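Local coordinates for protein diacylglycerol O-acyltransferase (Marinobacter hydrocarbonoclasticus, PDB 6CHJ) that probably transfers the acyl group of acyl-CoA to a fatty alcohol or a diacylglycerol, making wax esters or triacylglycerols, at residues 8-11 with 12-15; 197-200 with 201-204; 275-278 with 279-283; 329-332 with 333-337. All blocks are in the same frame, centred on the assembly; numbering follows the deposited sequence.

Contact 1: 8-11 with 12-15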
loop_
_atom_site.group_PDB
_atom_site.type_symbol
_atom_site.label_atom_id
_atom_site.label_comp_id
_atom_site.label_asym_id
_atom_site.label_seq_id
_atom_site.Cartn_x
_atom_site.Cartn_y
_atom_site.Cartn_z
ATOM N N ASP B 8 -18.122 12.279 7.221
ATOM C CA ASP B 8 -17.324 11.056 7.258
ATOM C C ASP B 8 -17.748 10.079 6.168
ATOM O O ASP B 8 -16.903 9.450 5.523
ATOM C CB ASP B 8 -17.442 10.384 8.621
ATOM C CG ASP B 8 -16.981 11.272 9.753
ATOM O OD1 ASP B 8 -16.531 12.408 9.469
ATOM O OD2 ASP B 8 -17.074 10.832 10.923
ATOM N N GLN B 9 -19.055 9.920 5.964
ATOM C CA GLN B 9 -19.531 9.030 4.911
ATOM C C GLN B 9 -19.020 9.466 3.540
ATOM O O GLN B 9 -18.786 8.631 2.661
ATOM C CB GLN B 9 -21.056 8.998 4.942
ATOM C CG GLN B 9 -21.716 7.900 4.142
ATOM C CD GLN B 9 -23.046 7.494 4.752
ATOM O OE1 GLN B 9 -23.326 7.811 5.915
ATOM N NE2 GLN B 9 -23.875 6.801 3.974
ATOM N N LEU B 10 -18.812 10.766 3.353
ATOM C CA LEU B 10 -18.420 11.283 2.047
ATOM C C LEU B 10 -16.998 10.865 1.680
ATOM O O LEU B 10 -16.741 10.481 0.534
ATOM C CB LEU B 10 -18.569 12.811 2.035
ATOM C CG LEU B 10 -18.407 13.642 0.761
ATOM C CD1 LEU B 10 -16.922 13.784 0.467
ATOM C CD2 LEU B 10 -19.175 13.080 -0.439
ATOM N N PHE B 11 -16.066 10.934 2.638
ATOM C CA PHE B 11 -14.681 10.544 2.371
ATOM C C PHE B 11 -14.567 9.053 2.083
ATOM O O PHE B 11 -13.688 8.630 1.319
ATOM C CB PHE B 11 -13.782 10.932 3.553
ATOM C CG PHE B 11 -13.563 12.426 3.679
ATOM C CD1 PHE B 11 -12.607 13.065 2.910
ATOM C CD2 PHE B 11 -14.326 13.191 4.554
ATOM C CE1 PHE B 11 -12.404 14.431 3.004
ATOM C CE2 PHE B 11 -14.126 14.569 4.651
ATOM C CZ PHE B 11 -13.164 15.185 3.871
ATOM N N LEU B 12 -15.434 8.241 2.689
ATOM C CA LEU B 12 -15.487 6.840 2.310
ATOM C C LEU B 12 -15.965 6.709 0.879
ATOM O O LEU B 12 -15.425 5.918 0.096
ATOM C CB LEU B 12 -16.414 6.076 3.257
ATOM C CG LEU B 12 -15.871 5.748 4.644
ATOM C CD1 LEU B 12 -16.946 5.093 5.473
ATOM C CD2 LEU B 12 -14.673 4.838 4.504
ATOM N N TRP B 13 -16.947 7.527 0.507
ATOM C CA TRP B 13 -17.676 7.312 -0.731
ATOM C C TRP B 13 -16.821 7.650 -1.951
ATOM O O TRP B 13 -16.704 6.841 -2.878
ATOM C CB TRP B 13 -18.969 8.132 -0.691
ATOM C CG TRP B 13 -19.808 7.995 -1.913
ATOM C CD1 TRP B 13 -20.599 6.928 -2.270
ATOM C CD2 TRP B 13 -19.960 8.967 -2.942
ATOM N NE1 TRP B 13 -21.227 7.184 -3.465
ATOM C CE2 TRP B 13 -20.851 8.429 -3.900
ATOM C CE3 TRP B 13 -19.421 10.245 -3.155
ATOM C CZ2 TRP B 13 -21.210 9.124 -5.052
ATOM C CZ3 TRP B 13 -19.785 10.930 -4.297
ATOM C CH2 TRP B 13 -20.665 10.368 -5.232
ATOM N N LEU B 14 -16.195 8.823 -1.972
ATOM C CA LEU B 14 -15.440 9.197 -3.159
ATOM C C LEU B 14 -14.023 8.637 -3.155
ATOM O O LEU B 14 -13.225 9.003 -4.023
ATOM C CB LEU B 14 -15.418 10.719 -3.341
ATOM C CG LEU B 14 -14.956 11.636 -2.220
ATOM C CD1 LEU B 14 -13.508 11.887 -2.434
ATOM C CD2 LEU B 14 -15.690 12.952 -2.309
ATOM N N GLU B 15 -13.706 7.749 -2.215
ATOM C CA GLU B 15 -12.434 7.049 -2.245
ATOM C C GLU B 15 -12.443 5.995 -3.345
ATOM O O GLU B 15 -13.452 5.304 -3.569
ATOM C CB GLU B 15 -12.145 6.401 -0.886
ATOM C CG GLU B 15 -10.909 5.520 -0.865
ATOM C CD GLU B 15 -10.313 5.365 0.530
ATOM O OE1 GLU B 15 -10.977 4.737 1.380
ATOM O OE2 GLU B 15 -9.187 5.868 0.780
#

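Contact 2: 197-200 with 201-204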
loop_
_atom_site.group_PDB
_atom_site.type_symbol
_atom_site.label_atom_id
_atom_site.label_comp_id
_atom_site.label_asym_id
_atom_site.label_seq_id
_atom_site.Cartn_x
_atom_site.Cartn_y
_atom_site.Cartn_z
ATOM N N LEU B 197 -25.413 7.870 0.607
ATOM C CA LEU B 197 -24.803 7.061 -0.433
ATOM C C LEU B 197 -25.655 7.143 -1.689
ATOM O O LEU B 197 -26.886 7.226 -1.625
ATOM C CB LEU B 197 -24.673 5.603 0.030
ATOM C CG LEU B 197 -25.956 4.889 0.498
ATOM C CD1 LEU B 197 -26.493 3.904 -0.551
ATOM C CD2 LEU B 197 -25.744 4.184 1.839
ATOM N N GLY B 198 -24.993 7.152 -2.837
ATOM C CA GLY B 198 -25.691 7.088 -4.106
ATOM C C GLY B 198 -24.704 6.673 -5.168
ATOM O O GLY B 198 -23.506 6.541 -4.907
ATOM N N THR B 199 -25.216 6.448 -6.373
ATOM C CA THR B 199 -24.308 6.312 -7.499
ATOM C C THR B 199 -23.897 7.703 -7.977
ATOM O O THR B 199 -24.558 8.701 -7.672
ATOM C CB THR B 199 -24.956 5.528 -8.639
ATOM O OG1 THR B 199 -23.943 5.112 -9.562
ATOM C CG2 THR B 199 -25.962 6.399 -9.378
ATOM N N ILE B 200 -22.789 7.775 -8.723
ATOM C CA ILE B 200 -22.272 9.091 -9.122
ATOM C C ILE B 200 -23.255 9.865 -10.000
ATOM O O ILE B 200 -23.462 11.061 -9.733
ATOM C CB ILE B 200 -20.871 8.938 -9.782
ATOM C CG1 ILE B 200 -19.788 8.793 -8.714
ATOM C CG2 ILE B 200 -20.553 10.163 -10.646
ATOM C CD1 ILE B 200 -18.394 8.683 -9.283
ATOM N N PRO B 201 -23.892 9.273 -11.013
ATOM C CA PRO B 201 -24.928 10.042 -11.728
ATOM C C PRO B 201 -26.041 10.553 -10.821
ATOM O O PRO B 201 -26.496 11.696 -10.994
ATOM C CB PRO B 201 -25.440 9.042 -12.769
ATOM C CG PRO B 201 -24.266 8.168 -13.034
ATOM C CD PRO B 201 -23.609 7.991 -11.693
ATOM N N THR B 202 -26.469 9.755 -9.837
ATOM C CA THR B 202 -27.562 10.179 -8.963
ATOM C C THR B 202 -27.187 11.422 -8.162
ATOM O O THR B 202 -27.919 12.418 -8.155
ATOM C CB THR B 202 -27.969 9.042 -8.023
ATOM O OG1 THR B 202 -28.748 8.084 -8.747
ATOM C CG2 THR B 202 -28.784 9.585 -6.850
ATOM N N VAL B 203 -26.052 11.381 -7.465
ATOM C CA VAL B 203 -25.679 12.544 -6.668
ATOM C C VAL B 203 -25.172 13.676 -7.561
ATOM O O VAL B 203 -25.303 14.854 -7.209
ATOM C CB VAL B 203 -24.659 12.124 -5.596
ATOM C CG1 VAL B 203 -23.614 11.295 -6.244
ATOM C CG2 VAL B 203 -24.045 13.340 -4.897
ATOM N N ALA B 204 -24.623 13.358 -8.740
ATOM C CA ALA B 204 -24.267 14.438 -9.657
ATOM C C ALA B 204 -25.511 15.145 -10.173
ATOM O O ALA B 204 -25.490 16.358 -10.405
ATOM C CB ALA B 204 -23.433 13.917 -10.829
#

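Contact 3: 275-278 with 279-283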
loop_
_atom_site.group_PDB
_atom_site.type_symbol
_atom_site.label_atom_id
_atom_site.label_comp_id
_atom_site.label_asym_id
_atom_site.label_seq_id
_atom_site.Cartn_x
_atom_site.Cartn_y
_atom_site.Cartn_z
ATOM N N ARG B 275 4.426 28.769 -10.809
ATOM C CA ARG B 275 4.751 29.418 -12.068
ATOM C C ARG B 275 5.994 28.793 -12.685
ATOM O O ARG B 275 5.977 28.369 -13.847
ATOM C CB ARG B 275 4.935 30.924 -11.832
ATOM C CG ARG B 275 5.295 31.717 -13.070
ATOM C CD ARG B 275 5.519 33.184 -12.737
ATOM N NE ARG B 275 6.420 33.788 -13.707
ATOM C CZ ARG B 275 6.062 34.183 -14.926
ATOM N NH1 ARG B 275 4.800 34.086 -15.315
ATOM N NH2 ARG B 275 6.970 34.697 -15.752
ATOM N N THR B 276 7.077 28.703 -11.912
ATOM C CA THR B 276 8.298 28.098 -12.430
ATOM C C THR B 276 8.052 26.667 -12.885
ATOM O O THR B 276 8.525 26.255 -13.956
ATOM C CB THR B 276 9.400 28.125 -11.368
ATOM O OG1 THR B 276 9.409 29.394 -10.705
ATOM C CG2 THR B 276 10.773 27.889 -12.015
ATOM N N TYR B 277 7.299 25.891 -12.086
ATOM C CA TYR B 277 7.084 24.490 -12.429
ATOM C C TYR B 277 6.349 24.348 -13.761
ATOM O O TYR B 277 6.718 23.510 -14.596
ATOM C CB TYR B 277 6.332 23.769 -11.307
ATOM C CG TYR B 277 6.080 22.326 -11.659
ATOM C CD1 TYR B 277 7.005 21.338 -11.323
ATOM C CD2 TYR B 277 4.948 21.950 -12.373
ATOM C CE1 TYR B 277 6.798 20.009 -11.662
ATOM C CE2 TYR B 277 4.735 20.620 -12.727
ATOM C CZ TYR B 277 5.661 19.660 -12.366
ATOM O OH TYR B 277 5.456 18.353 -12.716
ATOM N N LEU B 278 5.309 25.159 -13.988
ATOM C CA LEU B 278 4.521 24.995 -15.203
ATOM C C LEU B 278 5.227 25.566 -16.424
ATOM O O LEU B 278 5.072 25.043 -17.534
ATOM C CB LEU B 278 3.147 25.644 -15.026
ATOM C CG LEU B 278 2.240 24.906 -14.042
ATOM C CD1 LEU B 278 1.088 25.794 -13.574
ATOM C CD2 LEU B 278 1.724 23.639 -14.677
ATOM N N MET B 279 6.004 26.631 -16.255
ATOM C CA MET B 279 6.847 27.070 -17.358
ATOM C C MET B 279 7.821 25.972 -17.737
ATOM O O MET B 279 7.877 25.546 -18.899
ATOM C CB MET B 279 7.585 28.350 -16.986
ATOM C CG MET B 279 6.662 29.545 -16.872
ATOM S SD MET B 279 7.583 31.062 -16.644
ATOM C CE MET B 279 8.192 30.865 -14.968
ATOM N N ASN B 280 8.550 25.449 -16.739
ATOM C CA ASN B 280 9.492 24.369 -16.986
ATOM C C ASN B 280 8.847 23.193 -17.713
ATOM O O ASN B 280 9.528 22.499 -18.474
ATOM C CB ASN B 280 10.111 23.923 -15.667
ATOM C CG ASN B 280 11.355 24.726 -15.304
ATOM O OD1 ASN B 280 12.475 24.277 -15.530
ATOM N ND2 ASN B 280 11.163 25.906 -14.731
ATOM N N GLN B 281 7.545 22.956 -17.521
ATOM C CA GLN B 281 6.842 21.923 -18.288
ATOM C C GLN B 281 6.272 22.437 -19.599
ATOM O O GLN B 281 5.594 21.677 -20.301
ATOM C CB GLN B 281 5.698 21.311 -17.466
ATOM C CG GLN B 281 6.159 20.401 -16.344
ATOM C CD GLN B 281 6.456 19.001 -16.838
ATOM O OE1 GLN B 281 5.577 18.313 -17.373
ATOM N NE2 GLN B 281 7.699 18.570 -16.669
ATOM N N ASP B 282 6.508 23.709 -19.940
ATOM C CA ASP B 282 5.870 24.336 -21.095
ATOM C C ASP B 282 4.353 24.232 -21.021
ATOM O O ASP B 282 3.676 24.103 -22.041
ATOM C CB ASP B 282 6.388 23.741 -22.407
ATOM C CG ASP B 282 7.732 24.323 -22.813
ATOM O OD1 ASP B 282 7.810 25.563 -22.995
ATOM O OD2 ASP B 282 8.709 23.544 -22.926
ATOM N N ALA B 283 3.820 24.294 -19.808
ATOM C CA ALA B 283 2.407 24.056 -19.557
ATOM C C ALA B 283 1.830 25.134 -18.654
ATOM O O ALA B 283 0.872 24.883 -17.916
ATOM C CB ALA B 283 2.189 22.670 -18.948
#

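Contact 4: 329-332 with 333-337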
loop_
_atom_site.group_PDB
_atom_site.type_symbol
_atom_site.label_atom_id
_atom_site.label_comp_id
_atom_site.label_asym_id
_atom_site.label_seq_id
_atom_site.Cartn_x
_atom_site.Cartn_y
_atom_site.Cartn_z
ATOM N N ILE B 329 -1.182 39.566 -5.186
ATOM C CA ILE B 329 -1.706 38.501 -4.331
ATOM C C ILE B 329 -2.204 39.084 -3.014
ATOM O O ILE B 329 -3.280 38.716 -2.522
ATOM C CB ILE B 329 -0.639 37.404 -4.099
ATOM C CG1 ILE B 329 -0.416 36.567 -5.363
ATOM C CG2 ILE B 329 -1.036 36.491 -2.943
ATOM C CD1 ILE B 329 0.946 35.870 -5.432
ATOM N N HIS B 330 -1.437 40.009 -2.430
ATOM C CA HIS B 330 -1.790 40.559 -1.126
ATOM C C HIS B 330 -3.138 41.277 -1.178
ATOM O O HIS B 330 -4.051 40.964 -0.402
ATOM C CB HIS B 330 -0.680 41.501 -0.647
ATOM C CG HIS B 330 -1.140 42.537 0.330
ATOM N ND1 HIS B 330 -0.725 43.851 0.267
ATOM C CD2 HIS B 330 -1.962 42.454 1.405
ATOM C CE1 HIS B 330 -1.280 44.534 1.253
ATOM N NE2 HIS B 330 -2.044 43.710 1.952
ATOM N N HIS B 331 -3.277 42.248 -2.093
ATOM C CA HIS B 331 -4.538 42.972 -2.201
ATOM C C HIS B 331 -5.659 42.058 -2.665
ATOM O O HIS B 331 -6.806 42.211 -2.221
ATOM C CB HIS B 331 -4.386 44.178 -3.144
ATOM C CG HIS B 331 -3.584 45.302 -2.559
ATOM N ND1 HIS B 331 -2.434 45.784 -3.150
ATOM C CD2 HIS B 331 -3.752 46.016 -1.419
ATOM C CE1 HIS B 331 -1.933 46.754 -2.402
ATOM N NE2 HIS B 331 -2.712 46.915 -1.346
ATOM N N GLY B 332 -5.345 41.092 -3.534
ATOM C CA GLY B 332 -6.378 40.196 -4.013
ATOM C C GLY B 332 -7.000 39.369 -2.904
ATOM O O GLY B 332 -8.196 39.071 -2.944
ATOM N N MET B 333 -6.210 39.002 -1.894
ATOM C CA MET B 333 -6.742 38.219 -0.786
ATOM C C MET B 333 -7.354 39.110 0.287
ATOM O O MET B 333 -8.392 38.764 0.866
ATOM C CB MET B 333 -5.644 37.324 -0.186
ATOM C CG MET B 333 -5.149 36.267 -1.149
ATOM S SD MET B 333 -4.280 34.898 -0.383
ATOM C CE MET B 333 -2.799 35.722 0.228
ATOM N N GLU B 334 -6.710 40.246 0.557
ATOM C CA GLU B 334 -7.298 41.273 1.413
ATOM C C GLU B 334 -8.730 41.594 0.989
ATOM O O GLU B 334 -9.662 41.557 1.802
ATOM C CB GLU B 334 -6.420 42.525 1.356
ATOM C CG GLU B 334 -6.781 43.654 2.293
ATOM C CD GLU B 334 -5.679 44.714 2.322
ATOM O OE1 GLU B 334 -5.767 45.712 1.555
ATOM O OE2 GLU B 334 -4.702 44.529 3.090
ATOM N N GLU B 335 -8.920 41.885 -0.300
ATOM C CA GLU B 335 -10.234 42.249 -0.813
ATOM C C GLU B 335 -11.191 41.062 -0.828
ATOM O O GLU B 335 -12.401 41.246 -0.642
ATOM C CB GLU B 335 -10.084 42.855 -2.213
ATOM C CG GLU B 335 -9.403 44.227 -2.185
ATOM C CD GLU B 335 -8.735 44.618 -3.503
ATOM O OE1 GLU B 335 -9.202 44.158 -4.568
ATOM O OE2 GLU B 335 -7.741 45.387 -3.472
ATOM N N ALA B 336 -10.682 39.843 -1.038
ATOM C CA ALA B 336 -11.572 38.683 -1.072
ATOM C C ALA B 336 -12.065 38.315 0.321
ATOM O O ALA B 336 -13.200 37.838 0.471
ATOM C CB ALA B 336 -10.874 37.491 -1.727
ATOM N N LYS B 337 -11.237 38.523 1.345
ATOM C CA LYS B 337 -11.707 38.299 2.704
ATOM C C LYS B 337 -12.758 39.340 3.095
ATOM O O LYS B 337 -13.704 39.023 3.822
ATOM C CB LYS B 337 -10.507 38.294 3.667
ATOM C CG LYS B 337 -10.822 38.079 5.155
ATOM C CD LYS B 337 -11.366 39.344 5.793
ATOM C CE LYS B 337 -11.668 39.195 7.256
ATOM N NZ LYS B 337 -12.091 40.541 7.680
#

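Contact 1: 8-11 with 12-15
Leu10 O receives Leu14 N at 3.1 Å, the straightest backbone bond of this helix end (N-H...O angle 167°). The other bonds here are weak: Leu12 N to Asp8 O is long, and Trp13 N divides itself between Gln9 O and Leu10 O. Helix 6-13 is running out, and Leu14 is the first residue to leave helical geometry.

The apolar contacts lie beside Leu10. Its CD2 methyl meets the indole obliquely, 3.9 Å from Trp13 CE3. With chi1 at 54°, Leu14 CG sits between its own N and carbonyl carbon, which brings CG to 3.5 Å from Leu10 O; the modelled gap between the Leu10 and Leu14 methyls is too short to trust. Replacing Leu14 by an alanine would probably strip the cover from Leu10 O and open a gap next to Met21, which the leucine also touches.

Polar bonds to other parts of the chain hold Trp13 and Glu15: Trp13 NE1 bonds Gly198 O, and where the backbone bonds weaken the Glu15 carboxylate is held by Arg110, Met21 N and His135. Phe11 stacks on His136. Glu15 and Phe11 thus place this helix end beside both histidines of the family's HHxxxDG motif.

Contact 2: 197-200 with 201-204
Thr199 meets Thr202 through its methyl, because chi1 of -165° turns OG1 anti to the backbone N and leaves CG2 wedged between that N and the carbonyl carbon. CG2 therefore lies 3.3 Å from Thr202 OG1, the two side chains crossing at about a right angle, and 3.4 Å from Thr202 N. Val203 has a similar setting (chi1 47°), which brings its CG1 in against the carbonyl oxygens of Thr199 and Ile200.

Thr199 is the N-cap residue of helix 200-212, yet its hydroxyl makes no capping bond. The methyl stands close to Thr202 N, where a capping oxygen would be expected, while OG1 leans obliquely toward Pro201 CD at 3.6 Å. The first turn is held by main chain instead: Val203 N reaches Thr199 O at 3.1 Å with an almost straight N-H...O angle of 170°, and Ala204 N reaches Ile200 O at 2.8 Å. Pro201, with no N-H to offer, costs nothing in a first turn; the touch of its CD on Ile200 CB, at 3.5 Å, is a minor one between bonded neighbours.

Ile200 and Val203 both touch Trp13 of helix 6-13, and Ala204 touches Phe361 and Thr365 of helix 345-365, so the side chains of this first turn meet two neighbouring helices. The helix start itself is fastened by its two backbone bonds: the carbonyls of Thr199 and Ile200 are satisfied by amides of the turn, while the N-cap hydroxyl takes no part in capping.

Contact 3: 275-278 with 279-283
Thr276 O and Asn280 form the tight part of this helix end: the one carbonyl oxygen is gripped twice by the same residue, exposed though that residue is. Asn280 N reaches Thr276 O at 2.9 Å and Asn280 ND2 reaches the same oxygen at 2.8 Å, from opposite faces of the carbonyl plane. ND2 stands well above that plane, 44° out of it, although the oxygen lies close to the plane of the amide. Thr276 CG2 also flanks ND2. Two residues on, Leu278 O takes Ala283 N at 2.7 Å as the helix ends in a Schellman motif, with positive phi at Asp282 and a second bond from Asp282 N to Met279 O. Gln281 CG packs beside the buried Tyr277 ring, 3.9 Å from Tyr277 CE2, and Tyr277 OH bonds Pro433 O.

The looser side holds exposed Asp282 and the partly exposed pair of Arg275 and Met279. Met279, bent at chi3, lays SD over one face of the Arg275 guanidinium, 3.8 Å above the plane and off toward its rim, while CE rests on Arg275 CG at 3.6 Å. Arg275 NH1 bonds Thr317 O. If Arg275 were an alanine, Met279 SD would probably lose the flat group beneath it and Thr317 O this donor.

Helix 262-280 thus closes with Leu278 O and Met279 O satisfied by the Schellman bonds, and ND2 as a second donor on Thr276 O.

Contact 4: 329-332 with 333-337
His330 and Glu334 make an i to i+4 histidine-carboxylate pair on helix 322-338 of the C-terminal family region. His330 NE2 donates to Glu334 OE2 at 3.0 Å along a bent path, with an N-H...O angle of 135°. The side chains run side by side, but ring and carboxylate planes stand 86° apart, and OE2 is met from above the carboxylate plane. An extended Glu334, its CG anti to the backbone N (chi1 -174°), spans the turn to reach it.

The other oxygen, Glu334 OE1, lies at the edge of the His331 ring, near its plane, 3.6 Å from His331 CD2. Glu335 is nearby too, its OE2 3.6 Å from His331 CB. With two glutamates around them, the histidines would probably be somewhat easier to protonate.

Apolar contact falls on another side. Met333, curled at chi3, sets CE 3.7 Å from Ile329 CG2, the two chains pointing the same way, and Met333 goes on to touch Asp264 and Thr267 of helix 262-280 and Ala313 of strand 310-314. Ile329 touches Ala271 of helix 262-280, so this face seats the helix against its neighbours.

Backbone bonds keep the usual pitch: Glu334 N to His330 O and Glu335 N to His331 O are both 2.9 Å, while Ala336 N reaches Gly332 O less directly. Beside this framework the two histidine rings overlap, with His330 ND1 3.9 Å above the centre of the His331 ring.

From the N terminus the four contacts come strictly in series: none nests in or crosses another, and each joins two consecutive segments, with contacts about a turn apart, so none closes a long loop. Contact 1 finishes helix 6-13 and contact 2 starts helix 200-212. Though far apart in sequence they touch in space, tying the two helices together where Trp13 CH2 comes to 3.3 Å from Val203 CG1. Contact 3 ends helix 262-280, and contact 4 lies within helix 322-338, which packs against an earlier part of that helix. Their centres are 25 Å apart and their nearest atoms about 9 Å. Contacts 1 and 3 stay about 23 Å apart at their nearest atoms.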